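Local coordinates for ferric vibriobactin ABC transporter, periplasmic ferric vibriobactin-binding protein (Vibrio cholerae, PDB 3R5T), which binds ferric vibriobactin in the periplasm and probably delivers it to an ABC transporter for iron uptake, at residues A[7-12]-A[114-119]; A[27-32]-A[88-93]. All coordinates share one frame; numbering follows the deposited sequence.

Contact 1 (A[7-12]-A[114-119]); sequences RTFQNA and ILVDYS. With EDO (1,2-ethanediol), chain E; MOH (methanol), chain D.
A chi1 of -178° swings the Phe-9 ring away from its own N, and one of 65° sets Ile-114 CG1 between N and carbonyl carbon; the aromatic ring and the isoleucine side chain then cross at about a right angle. They join the N-terminal hairpin of strands 7-10 and 16-19 to strand 113-116, an outermost strand of the five-stranded parallel sheet of this periplasmic binding protein. Ile-114 CD1 sits over one face of the Phe-9 ring in a CH-pi contact, 4.1 Å from the centroid and offset toward the rim, while Ile-114 CG2 packs 3.6 Å from Phe-9 CD2. Val-116 CG1 meets the ring at its edge, 3.8 Å from CZ. Gln-129 and Ala-133 of helix 123-134 also touch Phe-9, so hairpin, sheet and helix meet at the ring.

Beyond the ring, hydrogen bonds take over. Asn-11 OD1 accepts from Leu-115 N at 2.9 Å, the donor lying 49° out of the amide plane; ND2 of the same amide is bonded to Ser-15 and Thr-17, so both its ends are held and its rotation is fixed. Ala-12 N returns a bond to Leu-115 O at 2.9 Å. Leu-115 is thus gripped through both N and O, although the two strands are no sheet neighbours.

Two small molecules, probably from the crystallisation liquor, occupy backbone sites: ethanediol bonds Thr-8 O and Gln-10 N, and methanol takes Asp-117 N. Past the strand, Asp-117 OD2 forms a salt bridge with Arg-212, while OD1 closes an Asx turn around Tyr-118, which touches the siderophore. Asp-117 OD1 accepts from Ser-119 OG at 2.7 Å and from Ser-119 N at 2.9 Å, both on the same face of the carboxylate.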
loop_
_atom_site.group_PDB
_atom_site.type_symbol
_atom_site.label_atom_id
_atom_site.label_comp_id
_atom_site.label_asym_id
_atom_site.label_seq_id
_atom_site.Cartn_x
_atom_site.Cartn_y
_atom_site.Cartn_z
ATOM N N ARG A 7 -10.770 12.396 22.150
ATOM C CA ARG A 7 -9.620 13.010 21.504
ATOM C C ARG A 7 -10.011 13.474 20.106
ATOM O O ARG A 7 -11.000 12.998 19.526
ATOM C CB ARG A 7 -8.434 12.045 21.443
ATOM C CG ARG A 7 -8.708 10.783 20.652
ATOM C CD ARG A 7 -7.505 9.842 20.632
ATOM N NE ARG A 7 -7.117 9.387 21.964
ATOM C CZ ARG A 7 -6.076 8.592 22.210
ATOM N NH1 ARG A 7 -5.310 8.161 21.204
ATOM N NH2 ARG A 7 -5.785 8.234 23.455
ATOM N N THR A 8 -9.240 14.409 19.574
ATOM C CA THR A 8 -9.486 14.974 18.259
ATOM C C THR A 8 -8.506 14.379 17.270
ATOM O O THR A 8 -7.320 14.265 17.552
ATOM C CB THR A 8 -9.299 16.494 18.267
ATOM O OG1 THR A 8 -10.309 17.091 19.085
ATOM C CG2 THR A 8 -9.383 17.060 16.852
ATOM N N PHE A 9 -9.034 13.979 16.120
ATOM C CA PHE A 9 -8.245 13.432 15.030
ATOM C C PHE A 9 -8.245 14.428 13.876
ATOM O O PHE A 9 -9.317 14.910 13.461
ATOM C CB PHE A 9 -8.845 12.093 14.569
ATOM C CG PHE A 9 -8.060 11.427 13.472
ATOM C CD1 PHE A 9 -6.995 10.589 13.778
ATOM C CD2 PHE A 9 -8.375 11.656 12.135
ATOM C CE1 PHE A 9 -6.267 9.973 12.762
ATOM C CE2 PHE A 9 -7.646 11.055 11.123
ATOM C CZ PHE A 9 -6.580 10.216 11.438
ATOM N N GLN A 10 -7.061 14.722 13.347
ATOM C CA GLN A 10 -6.931 15.603 12.198
ATOM C C GLN A 10 -7.042 14.827 10.893
ATOM O O GLN A 10 -6.203 13.975 10.576
ATOM C CB GLN A 10 -5.612 16.381 12.263
ATOM C CG GLN A 10 -5.546 17.367 13.433
ATOM C CD GLN A 10 -4.206 18.069 13.536
ATOM O OE1 GLN A 10 -3.154 17.455 13.342
ATOM N NE2 GLN A 10 -4.233 19.361 13.854
ATOM N N ASN A 11 -8.113 15.112 10.150
ATOM C CA ASN A 11 -8.397 14.451 8.873
ATOM C C ASN A 11 -7.580 15.028 7.731
ATOM O O ASN A 11 -7.107 16.167 7.803
ATOM C CB ASN A 11 -9.889 14.569 8.553
ATOM C CG ASN A 11 -10.759 13.863 9.570
ATOM O OD1 ASN A 11 -10.533 12.697 9.892
ATOM N ND2 ASN A 11 -11.749 14.567 10.095
ATOM N N ALA A 12 -7.411 14.243 6.668
ATOM C CA ALA A 12 -6.565 14.650 5.548
ATOM C C ALA A 12 -7.094 15.862 4.793
ATOM O O ALA A 12 -6.356 16.459 4.018
ATOM C CB ALA A 12 -6.334 13.482 4.584
ATOM N N ILE A 114 -13.382 9.237 10.166
ATOM C CA ILE A 114 -12.075 9.846 9.916
ATOM C C ILE A 114 -11.591 9.596 8.488
ATOM O O ILE A 114 -12.001 8.627 7.833
ATOM C CB ILE A 114 -11.016 9.394 10.951
ATOM C CG1 ILE A 114 -10.714 7.882 10.833
ATOM C CG2 ILE A 114 -11.456 9.826 12.360
ATOM C CD1 ILE A 114 -9.471 7.449 11.644
ATOM N N LEU A 115 -10.724 10.489 8.021
ATOM C CA LEU A 115 -10.272 10.506 6.632
ATOM C C LEU A 115 -8.739 10.562 6.594
ATOM O O LEU A 115 -8.125 11.492 7.138
ATOM C CB LEU A 115 -10.875 11.731 5.941
ATOM C CG LEU A 115 -10.467 12.077 4.515
ATOM C CD1 LEU A 115 -10.871 10.969 3.554
ATOM C CD2 LEU A 115 -11.058 13.410 4.087
ATOM N N VAL A 116 -8.141 9.558 5.943
ATOM C CA VAL A 116 -6.693 9.406 5.849
ATOM C C VAL A 116 -6.289 9.247 4.388
ATOM O O VAL A 116 -7.063 8.772 3.553
ATOM C CB VAL A 116 -6.186 8.188 6.674
ATOM C CG1 VAL A 116 -6.488 8.399 8.156
ATOM C CG2 VAL A 116 -6.810 6.878 6.167
ATOM N N ASP A 117 -5.078 9.679 4.070
ATOM C CA ASP A 117 -4.542 9.526 2.728
ATOM C C ASP A 117 -3.378 8.553 2.788
ATOM O O ASP A 117 -2.344 8.844 3.402
ATOM C CB ASP A 117 -4.095 10.880 2.186
ATOM C CG ASP A 117 -3.690 10.820 0.720
ATOM O OD1 ASP A 117 -3.656 9.710 0.143
ATOM O OD2 ASP A 117 -3.409 11.901 0.162
ATOM N N TYR A 118 -3.549 7.387 2.182
ATOM C CA TYR A 118 -2.504 6.380 2.176
ATOM C C TYR A 118 -1.539 6.546 1.008
ATOM O O TYR A 118 -0.552 5.812 0.908
ATOM C CB TYR A 118 -3.098 4.976 2.165
ATOM C CG TYR A 118 -4.033 4.715 1.000
ATOM C CD1 TYR A 118 -3.560 4.676 -0.310
ATOM C CD2 TYR A 118 -5.387 4.473 1.213
ATOM C CE1 TYR A 118 -4.415 4.419 -1.386
ATOM C CE2 TYR A 118 -6.246 4.221 0.160
ATOM C CZ TYR A 118 -5.770 4.185 -1.150
ATOM O OH TYR A 118 -6.651 3.914 -2.188
ATOM N N SER A 119 -1.824 7.496 0.119
ATOM C CA SER A 119 -1.081 7.571 -1.138
ATOM C C SER A 119 0.305 8.208 -1.039
ATOM O O SER A 119 1.092 8.093 -1.965
ATOM C CB SER A 119 -1.915 8.287 -2.222
ATOM O OG SER A 119 -2.008 9.692 -1.996
HETATM C C1 EDO E . -4.304 12.153 15.986
HETATM O O1 EDO E . -5.460 12.093 16.841
HETATM C C2 EDO E . -4.635 12.902 14.692
HETATM O O2 EDO E . -4.765 14.305 14.935
HETATM C C MOH D . -3.773 12.020 5.859
HETATM O O MOH D . -3.495 10.650 6.134
#

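Contact 2 (A[27-32]-A[88-93]); sequences LSTAVT and DLIVVS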
loop_
_atom_site.group_PDB
_atom_site.type_symbol
_atom_site.label_atom_id
_atom_site.label_comp_id
_atom_site.label_asym_id
_atom_site.label_seq_id
_atom_site.Cartn_x
_atom_site.Cartn_y
_atom_site.Cartn_z
ATOM N N LEU A 27 -15.100 0.147 11.427
ATOM C CA LEU A 27 -15.571 -0.226 10.090
ATOM C C LEU A 27 -14.726 0.497 9.048
ATOM O O LEU A 27 -14.650 1.728 9.040
ATOM C CB LEU A 27 -17.057 0.143 9.913
ATOM C CG LEU A 27 -17.723 -0.380 8.637
ATOM C CD1 LEU A 27 -19.171 -0.728 8.888
ATOM C CD2 LEU A 27 -17.575 0.636 7.538
ATOM N N SER A 28 -14.083 -0.269 8.173
ATOM C CA SER A 28 -13.270 0.351 7.140
ATOM C C SER A 28 -14.009 0.438 5.823
ATOM O O SER A 28 -14.551 -0.571 5.338
ATOM C CB SER A 28 -11.978 -0.429 6.924
ATOM O OG SER A 28 -11.275 0.133 5.832
ATOM N N THR A 29 -14.059 1.643 5.258
ATOM C CA THR A 29 -14.671 1.824 3.940
ATOM C C THR A 29 -13.669 1.764 2.794
ATOM O O THR A 29 -14.056 1.945 1.634
ATOM C CB THR A 29 -15.458 3.158 3.815
ATOM O OG1 THR A 29 -14.549 4.273 3.809
ATOM C CG2 THR A 29 -16.444 3.318 4.974
ATOM N N ALA A 30 -12.397 1.527 3.136
ATOM C CA ALA A 30 -11.312 1.508 2.142
ATOM C C ALA A 30 -10.477 0.240 2.291
ATOM O O ALA A 30 -9.728 0.085 3.268
ATOM C CB ALA A 30 -10.400 2.770 2.262
ATOM N N VAL A 31 -10.599 -0.658 1.325
ATOM C CA VAL A 31 -9.887 -1.926 1.376
ATOM C C VAL A 31 -8.371 -1.723 1.578
ATOM O O VAL A 31 -7.727 -2.506 2.275
ATOM C CB VAL A 31 -10.224 -2.780 0.114
ATOM C CG1 VAL A 31 -9.678 -2.112 -1.162
ATOM C CG2 VAL A 31 -9.711 -4.220 0.259
ATOM N N THR A 32 -7.809 -0.663 1.005
ATOM C CA THR A 32 -6.377 -0.394 1.219
ATOM C C THR A 32 -6.045 -0.218 2.692
ATOM O O THR A 32 -5.038 -0.717 3.159
ATOM C CB THR A 32 -5.886 0.857 0.464
ATOM O OG1 THR A 32 -6.095 0.664 -0.931
ATOM C CG2 THR A 32 -4.394 1.086 0.704
ATOM N N ASP A 88 -18.204 2.156 15.918
ATOM C CA ASP A 88 -17.896 3.365 16.674
ATOM C C ASP A 88 -16.741 4.163 16.066
ATOM O O ASP A 88 -16.295 5.168 16.627
ATOM C CB ASP A 88 -17.646 3.064 18.157
ATOM C CG ASP A 88 -16.538 2.043 18.388
ATOM O OD1 ASP A 88 -15.822 1.664 17.426
ATOM O OD2 ASP A 88 -16.381 1.637 19.566
ATOM N N LEU A 89 -16.259 3.713 14.915
ATOM C CA LEU A 89 -15.323 4.505 14.125
ATOM C C LEU A 89 -15.449 4.029 12.689
ATOM O O LEU A 89 -15.418 2.836 12.440
ATOM C CB LEU A 89 -13.876 4.319 14.599
ATOM C CG LEU A 89 -12.831 5.155 13.843
ATOM C CD1 LEU A 89 -12.980 6.645 14.149
ATOM C CD2 LEU A 89 -11.417 4.695 14.171
ATOM N N ILE A 90 -15.546 4.969 11.757
ATOM C CA ILE A 90 -15.592 4.648 10.330
ATOM C C ILE A 90 -14.385 5.282 9.650
ATOM O O ILE A 90 -14.129 6.476 9.831
ATOM C CB ILE A 90 -16.907 5.167 9.680
ATOM C CG1 ILE A 90 -18.115 4.479 10.314
ATOM C CG2 ILE A 90 -16.912 4.919 8.162
ATOM C CD1 ILE A 90 -19.446 5.151 10.003
ATOM N N VAL A 91 -13.629 4.483 8.891
ATOM C CA VAL A 91 -12.409 4.975 8.259
ATOM C C VAL A 91 -12.568 5.111 6.762
ATOM O O VAL A 91 -13.102 4.207 6.107
ATOM C CB VAL A 91 -11.196 4.069 8.561
ATOM C CG1 VAL A 91 -9.924 4.720 8.047
ATOM C CG2 VAL A 91 -11.103 3.793 10.063
ATOM N N VAL A 92 -12.151 6.264 6.247
ATOM C CA VAL A 92 -12.321 6.631 4.840
ATOM C C VAL A 92 -10.984 7.054 4.251
ATOM O O VAL A 92 -10.183 7.674 4.934
ATOM C CB VAL A 92 -13.336 7.808 4.704
ATOM C CG1 VAL A 92 -13.570 8.177 3.258
ATOM C CG2 VAL A 92 -14.675 7.476 5.368
ATOM N N SER A 93 -10.743 6.719 2.988
ATOM C CA SER A 93 -9.529 7.133 2.300
ATOM C C SER A 93 -9.775 8.361 1.457
ATOM O O SER A 93 -10.893 8.596 0.981
ATOM C CB SER A 93 -8.952 6.000 1.451
ATOM O OG SER A 93 -9.822 5.679 0.391
HETATM O O HOH W 1 -12.646 5.241 1.854
#
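Leu-27 and Ser-28 pair in parallel with Ile-90 and Val-91 through backbone hydrogen bonds: Leu-27 N donates to Leu-89 O, and Leu-27 O accepts from Val-91 N, both at 2.9 Å. Thr-29 N continues the pattern to Val-91 O.

The side-chain bonds gather where the first strand ends. Chi1 of 70° sets Thr-29 OG1 between its own N and carbonyl carbon and turns it onto Val-91 O, 2.7 Å away and 22° off the carbonyl plane, so that this oxygen accepts twice from one residue. A water links the two segments beyond the last direct bond, donating to Thr-29 OG1 and accepting from Ser-93 N at 2.7 Å. Ser-28 OG takes Ala-30 N at 3.2 Å in an ST turn and is also bonded to Thr-34; Ser-93 OG bonds Asp-98.

Among apolar contacts, Ile-90 CG2 lies 3.6 Å from Thr-29 CG2 and 4.4 Å from Leu-27 CD2. Ala-30 CB meets Ser-93 OG at 3.5 Å.

The pair forms the middle of the parallel sheet, between strands 44-49 and 113-116. Helix 79-85 packs on Leu-27 and Ile-90, and Val-31 and Thr-32 touch the bound siderophore.

Overall arrangement
From the N terminus, the chain first forms the hairpin of strands 7-10 and 16-19, then enters the parallel sheet at strand 26-28. Contact 2 closes a loop of 55 residues when strand 89-93 returns beside 27-32. Contact 1 closes a wider loop of 101 residues, which encloses the whole of contact 2, as 114-119 comes back to 7-12. Their centres are about 11 Å apart. Strands 89-93 and 113-116 are neighbours, probably hydrogen-bonded from Ile-114 N to Ile-90 O and from Val-92 N to Ile-114 O. Tyr-118 packs on Thr-32 and Ser-93, linking both contacts at the siderophore pocket, which Tyr-118 and Thr-32 line.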